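Long-range contact in GENE 22 product (PDB 2XC8), which is a Bacillus phage SPP1 protein of no firmly established function, whose fold resembles a domain of the receptor-binding protein of lactococcal phage p2: residues B[55-61]-B[74-80]. Numbering follows the deposited sequence.
Sequences PVEYMLY and SLCKAYL
Glu57, Met59 and Tyr61 form hydrogen-bonded antiparallel pairs with Ala78, Cys76 and Ser74, each joined by two backbone N-H to O bonds. A seventh bond, Leu80 N to Pro55 O at 2.8 Å, extends the pairing past the strand ends. The axes of 56-61 and 74-79 come within 4.6 Å.

Lys77 carries the polar side-chain contact. Its chain lies alongside the Tyr58 ring and points the same way, with Lys77 CG 3.6 Å from Tyr58 CE1. Lys77 NZ then makes weak bonds to Tyr58 OH, at 3.2 Å, and to Tyr79 OH. Tyr58 OH is also hydrogen-bonded to Thr49 O, which probably helps hold the ring in place.

Apolar contacts lie on both faces. Val56 touches both Lys77 and Tyr79. Its CG1, anti to the backbone N (chi1 -176°), meets the lysine chain, and Val56 CG2 lies 4.0 Å from Tyr79 CD1. On the other face, the Tyr61 ring reaches diagonally across to the partner strand, past its own pair Ser74, with Tyr61 CE2 3.6 Å from Cys76 CB. Leu80 CD1 packs 3.8 Å from Pro55 CB. Separately, Leu80 crosses Glu57 at about a right angle and sets a methyl against the carboxylate, Leu80 CD2 to Glu57 OE2 3.5 Å.

The two strands form a beta hairpin, and the Cys76–Cys86 disulfide ties it to the following loop. Phe46 of strand 37-47 packs on Leu60 and Leu75. Strand 93-103 pairs with the far side of 56-64. Beyond 71-79, a strand of the second subunit continues the sheet in parallel.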
loop_
_atom_site.group_PDB
_atom_site.type_symbol
_atom_site.label_atom_id
_atom_site.label_comp_id
_atom_site.label_asym_id
_atom_site.label_seq_id
_atom_site.Cartn_x
_atom_site.Cartn_y
_atom_site.Cartn_z
ATOM N N PRO B 55 -3.808 16.412 -18.788
ATOM C CA PRO B 55 -3.616 15.444 -17.715
ATOM C C PRO B 55 -2.113 15.199 -17.740
ATOM O O PRO B 55 -1.484 15.333 -18.793
ATOM C CB PRO B 55 -4.358 14.196 -18.211
ATOM C CG PRO B 55 -5.337 14.680 -19.217
ATOM C CD PRO B 55 -4.735 15.900 -19.819
ATOM N N VAL B 56 -1.546 14.850 -16.590
ATOM C CA VAL B 56 -0.108 14.620 -16.485
ATOM C C VAL B 56 0.188 13.170 -16.110
ATOM O O VAL B 56 -0.375 12.645 -15.148
ATOM C CB VAL B 56 0.553 15.570 -15.455
ATOM C CG1 VAL B 56 2.051 15.374 -15.445
ATOM C CG2 VAL B 56 0.223 17.022 -15.763
ATOM N N GLU B 57 1.071 12.532 -16.874
ATOM C CA GLU B 57 1.516 11.171 -16.587
ATOM C C GLU B 57 2.827 11.188 -15.810
ATOM O O GLU B 57 3.795 11.825 -16.227
ATOM C CB GLU B 57 1.701 10.376 -17.880
ATOM C CG GLU B 57 0.415 10.058 -18.623
ATOM C CD GLU B 57 0.656 9.268 -19.897
ATOM O OE1 GLU B 57 1.745 9.398 -20.498
ATOM O OE2 GLU B 57 -0.254 8.515 -20.302
ATOM N N TYR B 58 2.846 10.485 -14.681
ATOM C CA TYR B 58 4.055 10.345 -13.875
ATOM C C TYR B 58 4.571 8.917 -13.927
ATOM O O TYR B 58 3.815 7.965 -13.720
ATOM C CB TYR B 58 3.797 10.761 -12.428
ATOM C CG TYR B 58 3.651 12.250 -12.243
ATOM C CD1 TYR B 58 4.770 13.058 -12.042
ATOM C CD2 TYR B 58 2.396 12.854 -12.268
ATOM C CE1 TYR B 58 4.642 14.430 -11.872
ATOM C CE2 TYR B 58 2.257 14.224 -12.097
ATOM C CZ TYR B 58 3.383 15.006 -11.901
ATOM O OH TYR B 58 3.256 16.363 -11.731
HETATM N N MSE B 59 5.855 8.780 -14.183
HETATM C CA MSE B 59 6.516 7.511 -14.282
HETATM C C MSE B 59 7.795 7.383 -13.518
HETATM O O MSE B 59 8.728 8.089 -13.730
HETATM C CB MSE B 59 6.793 7.213 -15.727
HETATM C CG MSE B 59 6.317 5.889 -16.125
HETATM SE SE MSE B 59 4.644 5.861 -17.001
HETATM C CE MSE B 59 5.382 5.617 -18.699
ATOM N N LEU B 60 7.818 6.436 -12.611
ATOM C CA LEU B 60 8.986 6.244 -11.757
ATOM C C LEU B 60 9.763 4.993 -12.165
ATOM O O LEU B 60 9.191 3.907 -12.277
ATOM C CB LEU B 60 8.561 6.169 -10.285
ATOM C CG LEU B 60 9.636 6.093 -9.195
ATOM C CD1 LEU B 60 10.447 7.383 -9.104
ATOM C CD2 LEU B 60 8.997 5.774 -7.853
ATOM N N TYR B 61 11.063 5.162 -12.388
ATOM C CA TYR B 61 11.930 4.069 -12.827
ATOM C C TYR B 61 12.980 3.717 -11.778
ATOM O O TYR B 61 13.602 4.602 -11.189
ATOM C CB TYR B 61 12.633 4.422 -14.143
ATOM C CG TYR B 61 11.722 4.923 -15.245
ATOM C CD1 TYR B 61 10.773 4.084 -15.831
ATOM C CD2 TYR B 61 11.826 6.230 -15.716
ATOM C CE1 TYR B 61 9.939 4.542 -16.847
ATOM C CE2 TYR B 61 10.998 6.696 -16.734
ATOM C CZ TYR B 61 10.058 5.847 -17.294
ATOM O OH TYR B 61 9.238 6.304 -18.299
ATOM N N SER B 74 14.654 7.344 -11.320
ATOM C CA SER B 74 14.394 8.327 -12.367
ATOM C C SER B 74 12.894 8.567 -12.472
ATOM O O SER B 74 12.099 7.639 -12.315
ATOM C CB SER B 74 14.937 7.848 -13.713
ATOM O OG SER B 74 16.335 8.056 -13.801
ATOM N N LEU B 75 12.513 9.815 -12.730
ATOM C CA LEU B 75 11.107 10.161 -12.901
ATOM C C LEU B 75 10.863 10.821 -14.247
ATOM O O LEU B 75 11.540 11.785 -14.613
ATOM C CB LEU B 75 10.620 11.076 -11.770
ATOM C CG LEU B 75 9.155 11.534 -11.755
ATOM C CD1 LEU B 75 8.221 10.421 -11.292
ATOM C CD2 LEU B 75 8.996 12.760 -10.870
ATOM N N CYS B 76 9.894 10.287 -14.982
ATOM C CA CYS B 76 9.438 10.914 -16.210
ATOM C C CYS B 76 8.061 11.531 -16.004
ATOM O O CYS B 76 7.173 10.924 -15.399
ATOM C CB CYS B 76 9.413 9.914 -17.366
ATOM S SG CYS B 76 8.961 10.654 -18.949
ATOM N N LYS B 77 7.897 12.748 -16.477
ATOM C CA LYS B 77 6.643 13.443 -16.500
ATOM C C LYS B 77 6.213 13.773 -17.926
ATOM O O LYS B 77 6.933 14.280 -18.711
ATOM C CB LYS B 77 6.772 14.715 -15.691
ATOM C CG LYS B 77 5.512 15.322 -15.199
ATOM C CD LYS B 77 5.687 16.793 -14.866
ATOM C CE LYS B 77 4.354 17.504 -14.696
ATOM N NZ LYS B 77 4.366 18.621 -13.738
ATOM N N ALA B 78 4.999 13.462 -18.253
ATOM C CA ALA B 78 4.475 13.754 -19.584
ATOM C C ALA B 78 3.129 14.460 -19.518
ATOM O O ALA B 78 2.249 14.072 -18.748
ATOM C CB ALA B 78 4.367 12.480 -20.409
ATOM N N TYR B 79 2.982 15.497 -20.335
ATOM C CA TYR B 79 1.726 16.221 -20.457
ATOM C C TYR B 79 0.924 15.604 -21.595
ATOM O O TYR B 79 1.380 15.582 -22.742
ATOM C CB TYR B 79 1.988 17.708 -20.721
ATOM C CG TYR B 79 2.753 18.404 -19.614
ATOM C CD1 TYR B 79 2.085 19.136 -18.633
ATOM C CD2 TYR B 79 4.147 18.329 -19.545
ATOM C CE1 TYR B 79 2.781 19.778 -17.613
ATOM C CE2 TYR B 79 4.852 18.963 -18.528
ATOM C CZ TYR B 79 4.164 19.686 -17.567
ATOM O OH TYR B 79 4.858 20.318 -16.561
ATOM N N LEU B 80 -0.260 15.087 -21.270
ATOM C CA LEU B 80 -1.115 14.439 -22.264
ATOM C C LEU B 80 -1.740 15.449 -23.226
ATOM O O LEU B 80 -2.898 15.849 -23.070
ATOM C CB LEU B 80 -2.194 13.572 -21.598
ATOM C CG LEU B 80 -1.810 12.171 -21.102
ATOM C CD1 LEU B 80 -3.027 11.483 -20.486
ATOM C CD2 LEU B 80 -1.230 11.313 -22.228
#